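Local structure of alpha,alpha-trehalose-phosphate synthase (UDP-forming) (Burkholderia xenovorans, 5V0T) at residues A[53-57]-A[58-62]; A[171-174]-A[175-178]. The protein belongs to glycosyltransferase family 20 and has the GT-B fold, two Rossmann-like domains facing each other across a cleft. One frame throughout, in Å; residues are numbered along the deposited sequence.

Overall arrangement
Contact 1 (53-57 with 58-62) and contact 2 (171-174 with 175-178) come in series along the chain, their centres 33 Å apart and their nearest atoms about 23 Å apart, so they do not touch. Contact 1 is a surface loop between strands 53-55 and 63-67, both paired with strand 70-78 in the mixed sheet. Contact 2 is the partly buried turn from helix 170-173 to helix 179-186. Helix 79-98 links them: its start, R79 and Y82, meets V54, and its far end, T93, A97 and F98, meets L173 and V176. The same helix contributes Y86 and, within that far end, W95 to the 6-O-phosphono-alpha-D-glucopyranose pocket.

Contact 1: A[53-57]-A[58-62]; sequences DVLSS and GQPQI
L55 at the end of strand 53-55 reaches across a surface loop to P60, closing a small apolar contact where the chain turns back towards strand 63-67 in the mixed sheet of this GT-B protein. The L55 side chain leaves the backbone on the inner side of the bend. Its first atom stays on its own side: L55 CB lies 3.7 Å from S57 O, the carbonyl that also points into the turn. L55 CG stands beside the backbone N and opposite the carbonyl carbon (chi1 -57°), and it is still 5.0 Å from P60 CG. The touching is left to one methyl. L55 CD1, extended away from its own CA (chi2 -171°), sits over a face of the proline ring, 3.8 Å from P60 N and 4.1 Å from P60 CG. The same methyl meets the preceding carbonyl carbon, with L55 CD1 3.9 Å from Q59 C. The meeting is therefore purely van der Waals, a methyl laid over one face of the puckered proline ring. Between the two ends, S56, S57 and G58 carry the chain round; G58 takes a positive phi of 83°, a backbone shape readily reached without a side chain. Underneath, strand 70-78 serves both partners: L55 touches A76, and P60 touches I75 and M78; the backbone of L55 bonds to L77 in the strand and to R79 at the start of helix 79-98. The leucine methyl also reaches the alpha carbon of the proline, L55 CD1 lying 3.9 Å from P60 CA.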
ATOM      1  N   ASP A  53      -5.933   0.280 -19.392  1.00 22.50           N
ATOM      2  CA  ASP A  53      -6.108   1.076 -20.599  1.00 29.58           C
ATOM      3  C   ASP A  53      -7.403   1.877 -20.534  1.00 29.64           C
ATOM      4  O   ASP A  53      -8.382   1.467 -19.901  1.00 23.58           O
ATOM      5  CB  ASP A  53      -6.136   0.186 -21.838  1.00 33.78           C
ATOM      6  CG  ASP A  53      -4.854  -0.607 -22.012  1.00 40.19           C
ATOM      7  OD1 ASP A  53      -3.770  -0.062 -21.714  1.00 41.85           O
ATOM      8  OD2 ASP A  53      -4.948  -1.777 -22.436  1.00 43.97           O
ATOM      9  N   VAL A  54      -7.403   3.016 -21.219  1.00 27.94           N
ATOM     10  CA  VAL A  54      -8.543   3.922 -21.267  1.00 28.96           C
ATOM     11  C   VAL A  54      -8.917   4.137 -22.729  1.00 30.94           C
ATOM     12  O   VAL A  54      -8.042   4.413 -23.561  1.00 31.02           O
ATOM     13  CB  VAL A  54      -8.228   5.265 -20.582  1.00 27.76           C
ATOM     14  CG1 VAL A  54      -9.449   6.183 -20.633  1.00 28.96           C
ATOM     15  CG2 VAL A  54      -7.777   5.043 -19.146  1.00 25.40           C
ATOM     16  N   LEU A  55     -10.211   4.035 -23.039  1.00 30.89           N
ATOM     17  CA  LEU A  55     -10.700   4.131 -24.412  1.00 36.06           C
ATOM     18  C   LEU A  55     -11.340   5.491 -24.670  1.00 39.32           C
ATOM     19  O   LEU A  55     -12.165   5.958 -23.878  1.00 35.67           O
ATOM     20  CB  LEU A  55     -11.721   3.031 -24.710  1.00 31.48           C
ATOM     21  CG  LEU A  55     -11.304   1.576 -24.522  1.00 38.68           C
ATOM     22  CD1 LEU A  55     -12.387   0.649 -25.085  1.00 42.60           C
ATOM     23  CD2 LEU A  55      -9.973   1.308 -25.189  1.00 44.66           C
ATOM     24  N   SER A  56     -10.968   6.113 -25.792  1.00 46.20           N
ATOM     25  CA  SER A  56     -11.615   7.341 -26.246  1.00 45.30           C
ATOM     26  C   SER A  56     -12.935   7.062 -26.951  1.00 48.69           C
ATOM     27  O   SER A  56     -13.806   7.936 -26.989  1.00 60.43           O
ATOM     28  CB  SER A  56     -10.692   8.112 -27.191  1.00 48.15           C
ATOM     29  OG  SER A  56      -9.398   8.277 -26.642  1.00 54.23           O
ATOM     30  N   SER A  57     -13.094   5.870 -27.518  1.00 41.06           N
ATOM     31  CA  SER A  57     -14.294   5.506 -28.259  1.00 41.29           C
ATOM     32  C   SER A  57     -14.353   3.986 -28.345  1.00 45.46           C
ATOM     33  O   SER A  57     -13.427   3.284 -27.932  1.00 50.05           O
ATOM     34  CB  SER A  57     -14.308   6.139 -29.655  1.00 46.27           C
ATOM     35  OG  SER A  57     -13.204   5.679 -30.413  1.00 44.27           O
ATOM     36  N   GLY A  58     -15.450   3.487 -28.899  1.00 43.32           N
ATOM     37  CA  GLY A  58     -15.670   2.061 -28.962  1.00 43.86           C
ATOM     38  C   GLY A  58     -16.245   1.515 -27.666  1.00 48.94           C
ATOM     39  O   GLY A  58     -16.701   2.247 -26.783  1.00 52.15           O
ATOM     40  N   GLN A  59     -16.208   0.189 -27.558  1.00 48.47           N
ATOM     41  CA  GLN A  59     -16.756  -0.527 -26.417  1.00 48.68           C
ATOM     42  C   GLN A  59     -15.684  -1.394 -25.771  1.00 40.77           C
ATOM     43  O   GLN A  59     -14.961  -2.105 -26.483  1.00 38.38           O
ATOM     44  CB  GLN A  59     -17.941  -1.402 -26.846  1.00 54.95           C
ATOM     45  CG  GLN A  59     -19.122  -0.612 -27.369  1.00 66.05           C
ATOM     46  CD  GLN A  59     -19.658   0.368 -26.340  1.00 70.71           C
ATOM     47  OE1 GLN A  59     -19.833   0.021 -25.171  1.00 70.10           O
ATOM     48  NE2 GLN A  59     -19.913   1.600 -26.768  1.00 75.79           N
ATOM     49  N   PRO A  60     -15.545  -1.372 -24.445  1.00 34.82           N
ATOM     50  CA  PRO A  60     -14.598  -2.283 -23.796  1.00 32.61           C
ATOM     51  C   PRO A  60     -15.043  -3.726 -23.960  1.00 36.39           C
ATOM     52  O   PRO A  60     -16.236  -4.029 -23.994  1.00 42.18           O
ATOM     53  CB  PRO A  60     -14.634  -1.859 -22.322  1.00 32.36           C
ATOM     54  CG  PRO A  60     -15.256  -0.495 -22.316  1.00 34.74           C
ATOM     55  CD  PRO A  60     -16.225  -0.507 -23.470  1.00 33.46           C
ATOM     56  N   GLN A  61     -14.066  -4.617 -24.073  1.00 34.60           N
ATOM     57  CA  GLN A  61     -14.321  -6.044 -24.232  1.00 39.61           C
ATOM     58  C   GLN A  61     -13.408  -6.800 -23.282  1.00 35.27           C
ATOM     59  O   GLN A  61     -12.207  -6.522 -23.226  1.00 34.05           O
ATOM     60  CB  GLN A  61     -14.083  -6.506 -25.678  1.00 35.40           C
ATOM     61  N   ILE A  62     -13.977  -7.743 -22.530  1.00 30.98           N
ATOM     62  CA  ILE A  62     -13.168  -8.500 -21.587  1.00 38.60           C
ATOM     63  C   ILE A  62     -12.152  -9.348 -22.347  1.00 41.74           C
ATOM     64  O   ILE A  62     -12.412  -9.825 -23.460  1.00 38.44           O
ATOM     65  CB  ILE A  62     -14.064  -9.354 -20.674  1.00 37.18           C
ATOM     66  CG1 ILE A  62     -13.268  -9.853 -19.468  1.00 42.98           C
ATOM     67  CG2 ILE A  62     -14.670 -10.517 -21.435  1.00 37.04           C
ATOM     68  CD1 ILE A  62     -14.041  -9.817 -18.179  1.00 46.58           C
TER

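Contact 2: A[171-174]-A[175-178]; sequences QVLL and AVPP
L173 and V176 are the first and last residues of a type I beta turn that leads the chain out of helix 170-173, and their side chains meet on one side of it. Their CB atoms leave the backbone in broadly similar directions, about 39° apart, and both residues are buried, against helix 79-98. L173 starts off away from the turn, with CG opposite its backbone N (chi1 180°), but its end bends back: CD1 is folded to the side of CA (chi2 61°) and approaches tip to tip, L173 CD1 lying 4.3 Å from V176 CG2. That valine branch stands beside its own backbone N, which also brings it alongside the turn carbonyl, V176 CG2 being 3.7 Å from L173 O. The same oxygen accepts the bond that closes the turn, from V176 N to L173 O at 2.9 Å. One residue earlier, A175 N bonds to V172 O at 3.1 Å, so two successive carbonyls are each gripped from three residues further on. L174 and A175, at the corners, are turned elsewhere: the CB of A175 projects nearly at right angles to that of V176, and the CB of L174 points largely the other way. Helix 79-98 covers the inner side, F98 touching L173 while T93 and A97 touch V176. Helix 179-186, whose N-cap position is P178, packs back on the turn through V183 on L173 and L182 on V176. Y206 of helix 197-209 touches both L173 and L174. At the outer corner, the methyl of A175 rests close to the helix carbonyl, with A175 CB 3.4 Å from V172 O.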
ATOM      1  N   GLN A 171     -14.880  10.129  12.708  1.00 20.90           N
ATOM      2  CA  GLN A 171     -15.039  11.580  12.575  1.00 20.61           C
ATOM      3  C   GLN A 171     -14.424  12.097  11.286  1.00 23.52           C
ATOM      4  O   GLN A 171     -14.873  13.113  10.743  1.00 21.23           O
ATOM      5  CB  GLN A 171     -14.405  12.315  13.763  1.00 17.34           C
ATOM      6  CG  GLN A 171     -15.246  12.315  15.016  1.00 21.87           C
ATOM      7  CD  GLN A 171     -16.577  13.032  14.788  1.00 34.89           C
ATOM      8  OE1 GLN A 171     -16.613  14.129  14.234  1.00 33.17           O
ATOM      9  NE2 GLN A 171     -17.669  12.390  15.166  1.00 31.22           N
ATOM     10  N   VAL A 172     -13.363  11.447  10.824  1.00 17.27           N
ATOM     11  CA  VAL A 172     -12.713  11.811   9.572  1.00 21.26           C
ATOM     12  C   VAL A 172     -13.520  11.300   8.378  1.00 24.92           C
ATOM     13  O   VAL A 172     -13.658  11.997   7.366  1.00 25.24           O
ATOM     14  CB  VAL A 172     -11.270  11.266   9.578  1.00 23.95           C
ATOM     15  CG1 VAL A 172     -10.649  11.335   8.195  1.00 23.10           C
ATOM     16  CG2 VAL A 172     -10.415  12.039  10.610  1.00 23.09           C
ATOM     17  N   LEU A 173     -14.101  10.105   8.497  1.00 20.47           N
ATOM     18  CA  LEU A 173     -14.921   9.553   7.417  1.00 19.67           C
ATOM     19  C   LEU A 173     -16.163  10.413   7.155  1.00 22.10           C
ATOM     20  O   LEU A 173     -16.641  10.483   6.017  1.00 22.17           O
ATOM     21  CB  LEU A 173     -15.322   8.120   7.759  1.00 15.27           C
ATOM     22  CG  LEU A 173     -16.201   7.365   6.745  1.00 14.24           C
ATOM     23  CD1 LEU A 173     -15.471   7.236   5.404  1.00 18.24           C
ATOM     24  CD2 LEU A 173     -16.576   6.000   7.287  1.00 19.08           C
ATOM     25  N   LEU A 174     -16.669  11.107   8.178  1.00 24.13           N
ATOM     26  CA  LEU A 174     -17.841  11.969   8.007  1.00 28.83           C
ATOM     27  C   LEU A 174     -17.627  13.067   6.972  1.00 27.76           C
ATOM     28  O   LEU A 174     -18.612  13.627   6.477  1.00 28.53           O
ATOM     29  CB  LEU A 174     -18.240  12.615   9.332  1.00 22.79           C
ATOM     30  CG  LEU A 174     -18.704  11.669  10.440  1.00 23.65           C
ATOM     31  CD1 LEU A 174     -19.064  12.469  11.707  1.00 24.74           C
ATOM     32  CD2 LEU A 174     -19.856  10.818   9.966  1.00 26.27           C
ATOM     33  N   ALA A 175     -16.372  13.398   6.649  1.00 27.36           N
ATOM     34  CA  ALA A 175     -16.097  14.385   5.612  1.00 32.37           C
ATOM     35  C   ALA A 175     -16.480  13.893   4.220  1.00 30.07           C
ATOM     36  O   ALA A 175     -16.671  14.716   3.321  1.00 30.87           O
ATOM     37  CB  ALA A 175     -14.615  14.774   5.617  1.00 30.33           C
ATOM     38  N   VAL A 176     -16.564  12.584   4.015  1.00 27.29           N
ATOM     39  CA  VAL A 176     -17.000  12.027   2.733  1.00 27.47           C
ATOM     40  C   VAL A 176     -18.521  12.117   2.715  1.00 21.34           C
ATOM     41  O   VAL A 176     -19.175  11.399   3.479  1.00 21.97           O
ATOM     42  CB  VAL A 176     -16.519  10.576   2.555  1.00 17.62           C
ATOM     43  CG1 VAL A 176     -16.999   9.992   1.231  1.00 18.80           C
ATOM     44  CG2 VAL A 176     -14.996  10.490   2.654  1.00 20.46           C
ATOM     45  N   PRO A 177     -19.128  12.973   1.894  1.00 20.96           N
ATOM     46  CA  PRO A 177     -20.572  13.221   2.028  1.00 23.21           C
ATOM     47  C   PRO A 177     -21.391  11.941   1.929  1.00 21.98           C
ATOM     48  O   PRO A 177     -22.283  11.731   2.764  1.00 24.91           O
ATOM     49  CB  PRO A 177     -20.864  14.209   0.885  1.00 19.85           C
ATOM     50  CG  PRO A 177     -19.580  15.004   0.806  1.00 18.41           C
ATOM     51  CD  PRO A 177     -18.513  13.916   0.941  1.00 21.11           C
ATOM     52  N   PRO A 178     -21.096  10.999   0.976  1.00 20.87           N
ATOM     53  CA  PRO A 178     -21.870   9.741   0.969  1.00 27.51           C
ATOM     54  C   PRO A 178     -21.326   8.651   1.894  1.00 27.76           C
ATOM     55  O   PRO A 178     -21.432   7.465   1.570  1.00 20.17           O
ATOM     56  CB  PRO A 178     -21.797   9.296  -0.498  1.00 29.06           C
ATOM     57  CG  PRO A 178     -20.490   9.807  -0.963  1.00 23.54           C
ATOM     58  CD  PRO A 178     -20.258  11.109  -0.240  1.00 20.39           C
TER